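Local coordinates for peptidoglycan-recognition protein (Apis mellifera, PDB 5XZ3) that probably senses bacterial peptidoglycan in honeybee innate immunity, using a fold shared with N-acetylmuramoyl-L-alanine amidases, at residues Leu121-Lys132 and Ile163-Ser171. Residues are numbered along the deposited sequence; the frame is centred on the assembly and turned at random.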
# COMPACT_ATOMS: atom_id res chain seq x y z
N LEU A 121 -9.10 -1.88 -6.84
CA LEU A 121 -8.62 -3.27 -6.78
C LEU A 121 -7.68 -3.61 -7.93
O LEU A 121 -6.63 -4.24 -7.71
CB LEU A 121 -9.78 -4.26 -6.83
CG LEU A 121 -10.48 -4.69 -5.56
CD1 LEU A 121 -11.64 -5.54 -6.03
CD2 LEU A 121 -9.54 -5.47 -4.64
N ASN A 122 -8.04 -3.19 -9.13
CA ASN A 122 -7.21 -3.46 -10.32
C ASN A 122 -5.85 -2.78 -10.23
O ASN A 122 -4.85 -3.40 -10.59
CB ASN A 122 -7.94 -3.08 -11.61
CG ASN A 122 -9.09 -4.03 -11.94
OD1 ASN A 122 -9.19 -5.13 -11.41
ND2 ASN A 122 -9.97 -3.59 -12.82
N ALA A 123 -5.81 -1.54 -9.75
CA ALA A 123 -4.53 -0.83 -9.46
C ALA A 123 -3.64 -1.57 -8.46
O ALA A 123 -2.46 -1.76 -8.71
CB ALA A 123 -4.77 0.59 -8.98
N ALA A 124 -4.20 -1.99 -7.33
CA ALA A 124 -3.43 -2.73 -6.30
C ALA A 124 -2.94 -4.06 -6.84
O ALA A 124 -1.80 -4.45 -6.58
CB ALA A 124 -4.24 -2.93 -5.04
N HIS A 125 -3.79 -4.75 -7.60
CA HIS A 125 -3.38 -6.05 -8.15
C HIS A 125 -2.28 -5.91 -9.20
O HIS A 125 -1.33 -6.72 -9.23
CB HIS A 125 -4.56 -6.84 -8.70
CG HIS A 125 -4.21 -8.26 -8.98
ND1 HIS A 125 -4.01 -9.18 -7.97
CD2 HIS A 125 -3.94 -8.91 -10.13
CE1 HIS A 125 -3.69 -10.35 -8.50
NE2 HIS A 125 -3.65 -10.21 -9.81
N LYS A 126 -2.37 -4.86 -10.02
CA LYS A 126 -1.32 -4.56 -11.00
C LYS A 126 -0.00 -4.23 -10.30
O LYS A 126 1.07 -4.61 -10.79
CB LYS A 126 -1.72 -3.42 -11.95
CG LYS A 126 -2.69 -3.82 -13.05
CD LYS A 126 -3.00 -2.62 -13.95
CE LYS A 126 -4.44 -2.62 -14.45
NZ LYS A 126 -4.71 -1.46 -15.36
N LEU A 127 -0.09 -3.54 -9.16
CA LEU A 127 1.10 -3.19 -8.42
C LEU A 127 1.84 -4.45 -7.94
O LEU A 127 3.07 -4.51 -7.97
CB LEU A 127 0.75 -2.29 -7.24
CG LEU A 127 1.90 -1.77 -6.38
CD1 LEU A 127 2.86 -0.87 -7.14
CD2 LEU A 127 1.31 -1.04 -5.18
N ILE A 128 1.07 -5.44 -7.50
CA ILE A 128 1.62 -6.71 -7.03
C ILE A 128 2.35 -7.42 -8.18
O ILE A 128 3.52 -7.83 -8.03
CB ILE A 128 0.54 -7.58 -6.34
CG1 ILE A 128 0.16 -6.95 -4.99
CG2 ILE A 128 1.05 -9.01 -6.13
CD1 ILE A 128 -1.18 -7.38 -4.43
N LEU A 129 1.68 -7.52 -9.33
CA LEU A 129 2.29 -8.10 -10.52
C LEU A 129 3.57 -7.38 -10.96
O LEU A 129 4.55 -8.03 -11.29
CB LEU A 129 1.27 -8.20 -11.67
CG LEU A 129 0.04 -9.13 -11.45
CD1 LEU A 129 -0.90 -9.06 -12.65
CD2 LEU A 129 0.41 -10.59 -11.18
N CYS A 130 3.55 -6.04 -10.95
CA CYS A 130 4.75 -5.23 -11.22
C CYS A 130 5.92 -5.59 -10.32
O CYS A 130 7.04 -5.78 -10.81
CB CYS A 130 4.44 -3.75 -11.08
SG CYS A 130 5.93 -2.73 -11.21
N GLY A 131 5.67 -5.66 -9.01
CA GLY A 131 6.69 -6.07 -8.04
C GLY A 131 7.27 -7.44 -8.31
O GLY A 131 8.49 -7.64 -8.20
N LYS A 132 6.40 -8.40 -8.65
CA LYS A 132 6.85 -9.74 -9.01
C LYS A 132 7.67 -9.68 -10.30
O LYS A 132 8.77 -10.24 -10.36
CB LYS A 132 5.68 -10.70 -9.20
CG LYS A 132 4.90 -10.98 -7.93
CD LYS A 132 3.77 -12.01 -8.14
CE LYS A 132 4.32 -13.43 -8.18
NZ LYS A 132 3.25 -14.48 -8.09
N ILE A 163 -10.03 -9.02 -1.79
CA ILE A 163 -8.63 -9.44 -2.03
C ILE A 163 -8.54 -10.96 -1.95
O ILE A 163 -7.66 -11.56 -2.57
CB ILE A 163 -7.59 -8.74 -1.10
CG1 ILE A 163 -7.70 -9.26 0.35
CG2 ILE A 163 -7.69 -7.20 -1.23
CD1 ILE A 163 -6.57 -8.90 1.28
N GLN A 164 -9.49 -11.59 -1.26
CA GLN A 164 -9.55 -13.06 -1.23
C GLN A 164 -9.77 -13.71 -2.62
O GLN A 164 -9.50 -14.90 -2.79
CB GLN A 164 -10.61 -13.57 -0.26
CG GLN A 164 -10.22 -13.37 1.19
CD GLN A 164 -11.28 -13.89 2.13
OE1 GLN A 164 -12.26 -13.21 2.41
NE2 GLN A 164 -11.10 -15.11 2.60
N ASN A 165 -10.25 -12.93 -3.58
CA ASN A 165 -10.36 -13.41 -4.97
C ASN A 165 -9.02 -13.48 -5.69
O ASN A 165 -8.89 -14.15 -6.73
CB ASN A 165 -11.34 -12.55 -5.77
CG ASN A 165 -12.77 -12.63 -5.24
OD1 ASN A 165 -13.20 -13.68 -4.74
ND2 ASN A 165 -13.51 -11.53 -5.36
N TRP A 166 -8.01 -12.81 -5.14
CA TRP A 166 -6.72 -12.77 -5.79
C TRP A 166 -5.97 -14.07 -5.61
O TRP A 166 -5.90 -14.57 -4.49
CB TRP A 166 -5.87 -11.66 -5.21
CG TRP A 166 -6.29 -10.27 -5.51
CD1 TRP A 166 -7.16 -9.83 -6.48
CD2 TRP A 166 -5.77 -9.11 -4.88
NE1 TRP A 166 -7.24 -8.44 -6.45
CE2 TRP A 166 -6.39 -7.99 -5.47
CE3 TRP A 166 -4.85 -8.90 -3.84
CZ2 TRP A 166 -6.11 -6.67 -5.07
CZ3 TRP A 166 -4.59 -7.60 -3.42
CH2 TRP A 166 -5.21 -6.50 -4.04
N PRO A 167 -5.38 -14.60 -6.70
CA PRO A 167 -4.65 -15.87 -6.59
C PRO A 167 -3.44 -15.82 -5.65
O PRO A 167 -3.01 -16.86 -5.15
CB PRO A 167 -4.19 -16.14 -8.03
CG PRO A 167 -5.13 -15.34 -8.89
CD PRO A 167 -5.41 -14.10 -8.10
N GLU A 168 -2.90 -14.62 -5.42
CA GLU A 168 -1.72 -14.44 -4.55
C GLU A 168 -2.12 -14.36 -3.07
O GLU A 168 -1.26 -14.45 -2.19
CB GLU A 168 -0.88 -13.20 -4.95
CG GLU A 168 -0.31 -13.19 -6.37
CD GLU A 168 -1.30 -12.73 -7.45
OE1 GLU A 168 -2.46 -12.44 -7.11
OE2 GLU A 168 -0.91 -12.66 -8.64
N TRP A 169 -3.42 -14.20 -2.80
CA TRP A 169 -3.91 -14.17 -1.41
C TRP A 169 -3.72 -15.55 -0.75
O TRP A 169 -3.98 -16.56 -1.38
CB TRP A 169 -5.37 -13.70 -1.31
CG TRP A 169 -5.88 -13.77 0.10
CD1 TRP A 169 -5.63 -12.89 1.10
CD2 TRP A 169 -6.68 -14.81 0.67
NE1 TRP A 169 -6.22 -13.31 2.27
CE2 TRP A 169 -6.87 -14.49 2.04
CE3 TRP A 169 -7.24 -16.00 0.17
CZ2 TRP A 169 -7.63 -15.28 2.90
CZ3 TRP A 169 -8.00 -16.81 1.05
CH2 TRP A 169 -8.18 -16.44 2.40
N VAL A 170 -3.25 -15.56 0.50
CA VAL A 170 -3.07 -16.78 1.27
C VAL A 170 -3.91 -16.72 2.55
O VAL A 170 -3.95 -15.69 3.24
CB VAL A 170 -1.58 -17.11 1.62
CG1 VAL A 170 -0.74 -17.40 0.36
CG2 VAL A 170 -0.93 -16.01 2.45
N SER A 171 -4.57 -17.84 2.86
CA SER A 171 -5.43 -17.95 4.06
C SER A 171 -4.61 -17.96 5.34
O SER A 171 -5.10 -17.60 6.42
CB SER A 171 -6.34 -19.17 3.98
OG SER A 171 -5.60 -20.37 3.98
O HOH W 1 -8.60 -7.31 -8.86
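Trp-166 packs its indole against Leu-121, Ala-124, His-125 and Ile-128 in a mostly apolar contact, where the chain leaving helix 157-163 is laid against helix 118-133. Two type I turns, Ile-163 to Trp-166 and Trp-166 to Trp-169, shape this loop. With CG anti to its carbonyl carbon (chi1 -70°), the tryptophan sends its six-membered ring in among the helix side chains. Leu-121 CD2 meets CZ2 of Trp-166 at 3.7 Å, and Ala-124 CB packs on CH2 of Trp-166. Ile-128 CD1 comes to 3.6 Å from Trp-166 CZ3. The His-125 ring lies obliquely over one indole face, toward its rim, the planes inclined at 47°; CA of Ile-163 lies over the rim of the opposite face. In the indole plane, NE1 of Trp-166 donates to a water at 3.0 Å, which reaches Asn-122 OD1 through a weak bond. Without the indole, as with an alanine here, loop and helix would probably be left with a gap, costing Ala-124 and Ile-128 the rim they pack on and that water its donor. Further along, the bent Glu-168 side chain brings OE2 to 3.5 Å from Leu-129 CD2, while Lys-132 NZ stays 4.6 Å from Glu-168 OE2, too far for a salt bridge. This is structural packing on the mixed sheet of the PGRP/amidase alpha/beta fold: Ala-124 and Ile-128 rest on Ile-105 of central strand 102-107, while Glu-168 and Val-170 make backbone hydrogen bonds to Val-143 of edge strand 141-145.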